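Local atomic coordinates of endo-1,3-beta-glucanase, family GH16 (Zobellia galactanivorans, PDB entry 4BPZ), a protein that probably hydrolyses internal beta-1,3-glucosidic bonds of glucans such as algal laminarin, as a calcium-binding family GH16 endo-glucanase. Residues E136-Q148 / I157-Y170. The protein carries 1 engineered substitution. Sequence-based numbering, arbitrary orientation. Where two conformers were deposited one is given.
Sequences EWPACGSIDILEQ and IAHFHWSDLNSDEY. Engineered in segment 136-148: Ser-142 (natural residue Glu). With GLC (alpha-D-glucopyranose), chain C; BGC (beta-D-glucopyranose), chain B; BGC (beta-D-glucopyranose), chain D.
Pro-138 O is gripped twice: Ser-163 N donates to it across the contact at 3.3 Å, and Gly-141 N, closing a type I turn, reaches it from the opposite face of the carbonyl plane. Beyond this turn the chains pair antiparallel. Ser-142 N lies 2.9 Å from His-161 O, nearly in line with its C=O though the bond bends at the hydrogen; His-161 N answers to Ser-142 O almost straight (175°). In the modelled conformer the engineered Ser-142, a glutamate in nature, is hydrogen-bonded through OG to Thr-116 O of strand 110–118 and also takes a bond from water 2, which donates to His-159 O as well. Asp-144 OD2, in one of two conformers, accepts from GLC O1 (2.8 Å). Glu-147 OE1 accepts from GLC O6 (2.8 Å) and Trp-111. GLC O2 hangs 3.3 Å above the His-161 ring centre. With the native glutamate, 142–147 reads as the Glu-X-Asp-X-X-Glu signature of GH16; its acidic positions, Ser-142 now in the first, line the glycan cleft.

Trp-137, its CG anti to the backbone N (chi1 -175°), lays one indole face under BGC of chain B and the other against Pro-138 CB, across a cis peptide. Its CZ2 lies 3.8 Å from His-161 CB, its CH2 3.6 Å from Tyr-170 OH. Replacing Trp-137 with alanine would probably cost that glucose its platform and leave Tyr-170 and His-161 without the indole they lean on.

On the far side of the sheet Ile-143 CG2 touches Phe-160 CE2. Ile-145 and Leu-146 form a classic bulge opposite Ile-114; toward the other neighbour the register slips by one, and a single bridge pairs Glu-147 with Ile-157. In this beta-sandwich, strand 142–144 lies between strands 110–118 and 155–163, while Ile-143 and Ile-145 pack on strand 187–193.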
loop_
_atom_site.group_PDB
_atom_site.type_symbol
_atom_site.label_atom_id
_atom_site.label_comp_id
_atom_site.label_asym_id
_atom_site.label_seq_id
_atom_site.Cartn_x
_atom_site.Cartn_y
_atom_site.Cartn_z
ATOM N N GLU A 136 -2.492 -7.620 -16.489
ATOM C CA GLU A 136 -2.129 -6.247 -16.272
ATOM C C GLU A 136 -3.231 -5.547 -15.484
ATOM O O GLU A 136 -4.425 -5.682 -15.785
ATOM C CB GLU A 136 -1.977 -5.592 -17.671
ATOM C CG GLU A 136 -1.665 -4.121 -17.540
ATOM C CD GLU A 136 -1.150 -3.536 -18.841
ATOM O OE1 GLU A 136 0.052 -3.691 -19.195
ATOM O OE2 GLU A 136 -1.976 -2.932 -19.535
ATOM N N TRP A 137 -2.843 -4.741 -14.482
ATOM C CA TRP A 137 -3.804 -3.956 -13.727
ATOM C C TRP A 137 -4.738 -3.204 -14.684
ATOM O O TRP A 137 -4.221 -2.659 -15.646
ATOM C CB TRP A 137 -3.021 -2.905 -12.860
ATOM C CG TRP A 137 -3.920 -2.129 -11.966
ATOM C CD1 TRP A 137 -4.188 -2.346 -10.653
ATOM C CD2 TRP A 137 -4.635 -0.926 -12.333
ATOM N NE1 TRP A 137 -5.033 -1.423 -10.161
ATOM C CE2 TRP A 137 -5.323 -0.516 -11.163
ATOM C CE3 TRP A 137 -4.736 -0.168 -13.512
ATOM C CZ2 TRP A 137 -6.155 0.631 -11.165
ATOM C CZ3 TRP A 137 -5.557 0.955 -13.513
ATOM C CH2 TRP A 137 -6.247 1.343 -12.367
ATOM N N PRO A 138 -6.052 -3.203 -14.465
ATOM C CA PRO A 138 -6.728 -3.582 -13.199
ATOM C C PRO A 138 -7.186 -5.072 -13.194
ATOM O O PRO A 138 -7.890 -5.482 -12.264
ATOM C CB PRO A 138 -7.954 -2.684 -13.201
ATOM C CG PRO A 138 -8.342 -2.520 -14.675
ATOM C CD PRO A 138 -6.958 -2.404 -15.360
ATOM N N ALA A 139 -6.782 -5.849 -14.229
ATOM C CA ALA A 139 -7.305 -7.248 -14.296
ATOM C C ALA A 139 -6.805 -8.168 -13.182
ATOM O O ALA A 139 -7.477 -9.104 -12.824
ATOM C CB ALA A 139 -6.929 -7.875 -15.699
ATOM N N CYS A 140 -5.653 -7.783 -12.588
ATOM C CA CYS A 140 -5.129 -8.550 -11.459
ATOM C C CYS A 140 -5.892 -8.243 -10.173
ATOM O O CYS A 140 -5.791 -9.014 -9.214
ATOM C CB CYS A 140 -3.675 -8.194 -11.235
ATOM S SG CYS A 140 -3.302 -6.410 -11.048
ATOM N N GLY A 141 -6.641 -7.149 -10.128
ATOM C CA GLY A 141 -7.322 -6.722 -8.941
ATOM C C GLY A 141 -6.423 -5.954 -7.980
ATOM O O GLY A 141 -5.190 -6.179 -7.897
ATOM N N SER A 142 -7.071 -5.115 -7.197
ATOM C CA SER A 142 -6.407 -4.478 -6.103
ATOM C C SER A 142 -7.374 -4.042 -5.045
ATOM O O SER A 142 -8.542 -3.720 -5.337
ATOM C CB SER A 142 -5.939 -3.265 -6.754
ATOM O OG SER A 142 -5.234 -2.456 -5.818
ATOM N N ILE A 143 -6.916 -4.120 -3.797
ATOM C CA ILE A 143 -7.644 -3.670 -2.641
ATOM C C ILE A 143 -6.877 -2.571 -1.931
ATOM O O ILE A 143 -5.703 -2.760 -1.554
ATOM C CB ILE A 143 -7.830 -4.778 -1.667
ATOM C CG1 ILE A 143 -8.498 -5.997 -2.333
ATOM C CG2 ILE A 143 -8.657 -4.354 -0.406
ATOM C CD1 ILE A 143 -8.552 -7.244 -1.505
ATOM N N ASP A 144 -7.510 -1.415 -1.737
ATOM C CA ASP A 144 -6.889 -0.383 -0.882
ATOM C C ASP A 144 -7.361 -0.736 0.494
ATOM O O ASP A 144 -8.591 -0.952 0.696
ATOM C CB ASP A 144 -7.190 1.083 -1.454
ATOM C CG ASP A 144 -6.515 1.196 -2.855
ATOM O OD1 ASP A 144 -5.143 1.556 -2.753
ATOM O OD2 ASP A 144 -7.076 1.551 -3.813
ATOM N N ILE A 145 -6.464 -0.929 1.443
ATOM C CA ILE A 145 -6.796 -0.992 2.870
ATOM C C ILE A 145 -6.752 0.403 3.475
ATOM O O ILE A 145 -7.588 0.742 4.305
ATOM C CB ILE A 145 -5.851 -1.963 3.560
ATOM C CG1 ILE A 145 -5.920 -3.335 2.869
ATOM C CG2 ILE A 145 -6.200 -2.018 5.045
ATOM C CD1 ILE A 145 -4.954 -4.349 3.460
ATOM N N LEU A 146 -5.811 1.231 3.056
ATOM C CA LEU A 146 -5.744 2.615 3.511
ATOM C C LEU A 146 -5.110 3.418 2.432
ATOM O O LEU A 146 -4.057 3.054 1.867
ATOM C CB LEU A 146 -4.820 2.656 4.764
ATOM C CG LEU A 146 -4.457 4.028 5.380
ATOM C CD1 LEU A 146 -3.306 4.698 4.720
ATOM C CD2 LEU A 146 -5.740 4.904 5.586
ATOM N N GLU A 147 -5.716 4.579 2.046
ATOM C CA GLU A 147 -5.017 5.670 1.428
ATOM C C GLU A 147 -5.404 6.954 2.140
ATOM O O GLU A 147 -6.510 7.066 2.682
ATOM C CB GLU A 147 -5.368 5.826 -0.032
ATOM C CG GLU A 147 -5.088 4.625 -0.911
ATOM C CD GLU A 147 -5.512 4.867 -2.361
ATOM O OE1 GLU A 147 -4.830 5.553 -3.136
ATOM O OE2 GLU A 147 -6.670 4.423 -2.763
ATOM N N GLN A 148 -4.494 7.937 2.142
ATOM C CA GLN A 148 -4.909 9.307 2.423
ATOM C C GLN A 148 -4.452 10.172 1.319
ATOM O O GLN A 148 -3.337 9.976 0.790
ATOM C CB GLN A 148 -4.357 9.833 3.759
ATOM C CG GLN A 148 -5.024 9.396 5.016
ATOM C CD GLN A 148 -4.778 10.381 6.117
ATOM O OE1 GLN A 148 -3.611 10.727 6.467
ATOM N NE2 GLN A 148 -5.831 10.758 6.762
ATOM N N ILE A 157 -9.368 6.643 3.104
ATOM C CA ILE A 157 -9.990 6.041 1.955
ATOM C C ILE A 157 -9.808 4.559 1.934
ATOM O O ILE A 157 -8.712 4.036 2.329
ATOM C CB ILE A 157 -9.221 6.568 0.723
ATOM C CG1 ILE A 157 -9.453 8.102 0.537
ATOM C CG2 ILE A 157 -9.534 5.763 -0.539
ATOM C CD1 ILE A 157 -8.363 8.750 -0.334
ATOM N N ALA A 158 -10.816 3.814 1.513
ATOM C CA ALA A 158 -10.717 2.330 1.225
ATOM C C ALA A 158 -11.312 2.270 -0.156
ATOM O O ALA A 158 -12.317 2.778 -0.440
ATOM C CB ALA A 158 -11.629 1.513 2.176
ATOM N N HIS A 159 -10.700 1.569 -1.071
ATOM C CA HIS A 159 -11.154 1.514 -2.461
ATOM C C HIS A 159 -10.671 0.367 -3.330
ATOM O O HIS A 159 -9.511 0.075 -3.345
ATOM C CB HIS A 159 -10.481 2.595 -3.146
ATOM C CG HIS A 159 -11.376 3.365 -3.934
ATOM N ND1 HIS A 159 -11.592 3.239 -5.258
ATOM C CD2 HIS A 159 -12.181 4.396 -3.500
ATOM C CE1 HIS A 159 -12.505 4.204 -5.620
ATOM N NE2 HIS A 159 -12.817 4.903 -4.582
ATOM N N PHE A 160 -11.540 -0.246 -4.059
ATOM C CA PHE A 160 -11.285 -1.421 -4.859
ATOM C C PHE A 160 -11.152 -1.046 -6.306
ATOM O O PHE A 160 -11.944 -0.207 -6.786
ATOM C CB PHE A 160 -12.468 -2.428 -4.658
ATOM C CG PHE A 160 -12.631 -2.906 -3.261
ATOM C CD1 PHE A 160 -13.325 -2.203 -2.281
ATOM C CD2 PHE A 160 -12.001 -4.137 -2.867
ATOM C CE1 PHE A 160 -13.414 -2.675 -0.974
ATOM C CE2 PHE A 160 -12.121 -4.591 -1.591
ATOM C CZ PHE A 160 -12.810 -3.884 -0.620
ATOM N N HIS A 161 -10.230 -1.672 -6.982
ATOM C CA HIS A 161 -10.005 -1.432 -8.432
ATOM C C HIS A 161 -9.874 -2.765 -9.110
ATOM O O HIS A 161 -8.999 -3.577 -8.698
ATOM C CB HIS A 161 -8.742 -0.623 -8.686
ATOM C CG HIS A 161 -8.659 0.701 -8.003
ATOM N ND1 HIS A 161 -8.344 0.919 -6.672
ATOM C CD2 HIS A 161 -9.023 1.920 -8.490
ATOM C CE1 HIS A 161 -8.417 2.241 -6.421
ATOM N NE2 HIS A 161 -8.807 2.829 -7.506
ATOM N N TRP A 162 -10.687 -3.039 -10.134
ATOM C CA TRP A 162 -10.621 -4.330 -10.779
ATOM C C TRP A 162 -11.323 -4.272 -12.086
ATOM O O TRP A 162 -12.053 -3.310 -12.400
ATOM C CB TRP A 162 -11.200 -5.446 -9.937
ATOM C CG TRP A 162 -12.678 -5.520 -9.872
ATOM C CD1 TRP A 162 -13.478 -6.444 -10.595
ATOM C CD2 TRP A 162 -13.599 -4.723 -9.077
ATOM N NE1 TRP A 162 -14.766 -6.281 -10.226
ATOM C CE2 TRP A 162 -14.924 -5.285 -9.288
ATOM C CE3 TRP A 162 -13.439 -3.663 -8.211
ATOM C CZ2 TRP A 162 -16.076 -4.714 -8.755
ATOM C CZ3 TRP A 162 -14.563 -3.083 -7.625
ATOM C CH2 TRP A 162 -15.903 -3.595 -7.957
ATOM N N SER A 163 -11.079 -5.228 -12.952
ATOM C CA SER A 163 -11.985 -5.490 -14.075
ATOM C C SER A 163 -12.566 -6.870 -13.895
ATOM O O SER A 163 -11.905 -7.761 -13.349
ATOM C CB SER A 163 -11.340 -5.303 -15.445
ATOM O OG SER A 163 -10.163 -6.044 -15.599
ATOM N N ASP A 164 -13.842 -7.010 -14.224
ATOM C CA ASP A 164 -14.523 -8.294 -14.146
ATOM C C ASP A 164 -13.786 -9.331 -15.010
ATOM O O ASP A 164 -13.258 -8.975 -16.073
ATOM C CB ASP A 164 -15.979 -8.131 -14.516
ATOM C CG ASP A 164 -16.857 -8.066 -13.271
ATOM O OD1 ASP A 164 -16.516 -7.625 -12.075
ATOM O OD2 ASP A 164 -17.919 -8.533 -13.554
ATOM N N LEU A 165 -13.725 -10.572 -14.609
ATOM C CA LEU A 165 -13.004 -11.578 -15.406
ATOM C C LEU A 165 -13.612 -11.782 -16.752
ATOM O O LEU A 165 -12.935 -12.164 -17.692
ATOM C CB LEU A 165 -12.978 -12.921 -14.650
ATOM C CG LEU A 165 -11.660 -13.140 -13.904
ATOM C CD1 LEU A 165 -11.740 -11.908 -13.089
ATOM C CD2 LEU A 165 -11.556 -14.371 -13.038
ATOM N N ASN A 166 -14.907 -11.531 -16.836
ATOM C CA ASN A 166 -15.513 -11.848 -18.101
ATOM C C ASN A 166 -15.712 -10.549 -18.897
ATOM O O ASN A 166 -16.214 -10.641 -19.962
ATOM C CB ASN A 166 -16.747 -12.666 -17.897
ATOM C CG ASN A 166 -17.862 -11.865 -17.305
ATOM O OD1 ASN A 166 -17.704 -10.635 -17.062
ATOM N ND2 ASN A 166 -19.035 -12.542 -17.077
ATOM N N SER A 167 -15.214 -9.389 -18.397
ATOM C CA SER A 167 -15.212 -8.107 -19.152
ATOM C C SER A 167 -13.920 -7.272 -19.093
ATOM O O SER A 167 -13.106 -7.405 -18.224
ATOM C CB SER A 167 -16.373 -7.221 -18.746
ATOM O OG SER A 167 -15.885 -6.089 -18.037
ATOM N N ASP A 168 -13.707 -6.402 -20.057
ATOM C CA ASP A 168 -12.643 -5.422 -19.934
ATOM C C ASP A 168 -13.151 -4.237 -19.079
ATOM O O ASP A 168 -12.404 -3.237 -19.007
ATOM C CB ASP A 168 -12.102 -4.964 -21.322
ATOM C CG ASP A 168 -11.117 -5.980 -21.952
ATOM O OD1 ASP A 168 -10.333 -6.635 -21.210
ATOM O OD2 ASP A 168 -11.123 -6.116 -23.203
ATOM N N GLU A 169 -14.362 -4.338 -18.466
ATOM C CA GLU A 169 -15.083 -3.159 -17.842
ATOM C C GLU A 169 -14.350 -2.807 -16.483
ATOM O O GLU A 169 -14.354 -3.627 -15.526
ATOM C CB GLU A 169 -16.570 -3.419 -17.463
ATOM C CG GLU A 169 -17.526 -3.774 -18.586
ATOM C CD GLU A 169 -18.013 -2.587 -19.405
ATOM O OE1 GLU A 169 -17.251 -1.580 -19.561
ATOM O OE2 GLU A 169 -19.173 -2.685 -19.904
ATOM N N TYR A 170 -13.666 -1.670 -16.428
ATOM C CA TYR A 170 -12.965 -1.231 -15.218
ATOM C C TYR A 170 -13.903 -0.808 -14.135
ATOM O O TYR A 170 -14.791 0.034 -14.390
ATOM C CB TYR A 170 -12.004 -0.112 -15.565
ATOM C CG TYR A 170 -11.343 0.612 -14.433
ATOM C CD1 TYR A 170 -10.600 -0.086 -13.519
ATOM C CD2 TYR A 170 -11.406 2.004 -14.281
ATOM C CE1 TYR A 170 -9.997 0.535 -12.430
ATOM C CE2 TYR A 170 -10.738 2.658 -13.227
ATOM C CZ TYR A 170 -10.023 1.929 -12.305
ATOM O OH TYR A 170 -9.406 2.628 -11.302
HETATM C C1 GLC C . -4.856 2.527 -5.661
HETATM C C2 GLC C . -4.564 3.038 -7.112
HETATM C C3 GLC C . -3.061 2.843 -7.359
HETATM C C4 GLC C . -2.270 3.518 -6.326
HETATM C C5 GLC C . -2.597 2.778 -5.051
HETATM C C6 GLC C . -1.869 3.301 -3.834
HETATM O O1 GLC C . -4.908 1.119 -5.568
HETATM O O2 GLC C . -5.376 2.288 -7.980
HETATM O O3 GLC C . -2.725 3.390 -8.703
HETATM O O4 GLC C . -0.867 3.440 -6.646
HETATM O O5 GLC C . -4.005 2.962 -4.785
HETATM O O6 GLC C . -2.166 4.670 -3.580
HETATM C C2 BGC B . -2.590 3.324 -11.085
HETATM C C3 BGC B . -2.523 2.401 -12.263
HETATM C C4 BGC B . -1.430 1.292 -12.030
HETATM C C5 BGC B . -1.697 0.570 -10.686
HETATM C C6 BGC B . -0.608 -0.399 -10.274
HETATM C C1 BGC B . -2.776 2.478 -9.798
HETATM O O2 BGC B . -3.661 4.205 -11.269
HETATM O O3 BGC B . -2.128 3.190 -13.384
HETATM O O4 BGC B . -1.472 0.247 -12.996
HETATM O O5 BGC B . -1.699 1.587 -9.646
HETATM O O6 BGC B . 0.644 0.206 -10.045
HETATM C C2 BGC D . -0.445 -0.875 -14.844
HETATM C C3 BGC D . 0.309 -0.624 -16.117
HETATM C C4 BGC D . -0.511 0.255 -17.078
HETATM C C5 BGC D . -0.958 1.514 -16.301
HETATM C C6 BGC D . -1.750 2.431 -17.209
HETATM C C1 BGC D . -0.803 0.447 -14.208
HETATM O O2 BGC D . 0.351 -1.662 -13.968
HETATM O O3 BGC D . 0.533 -1.825 -16.796
HETATM O O4 BGC D . 0.313 0.632 -18.157
HETATM O O5 BGC D . -1.654 1.153 -15.097
HETATM O O6 BGC D . -2.016 3.630 -16.467
HETATM O O HOH W 1 -9.967 -9.643 -14.127
HETATM O O HOH W 2 -7.420 -1.039 -4.905
#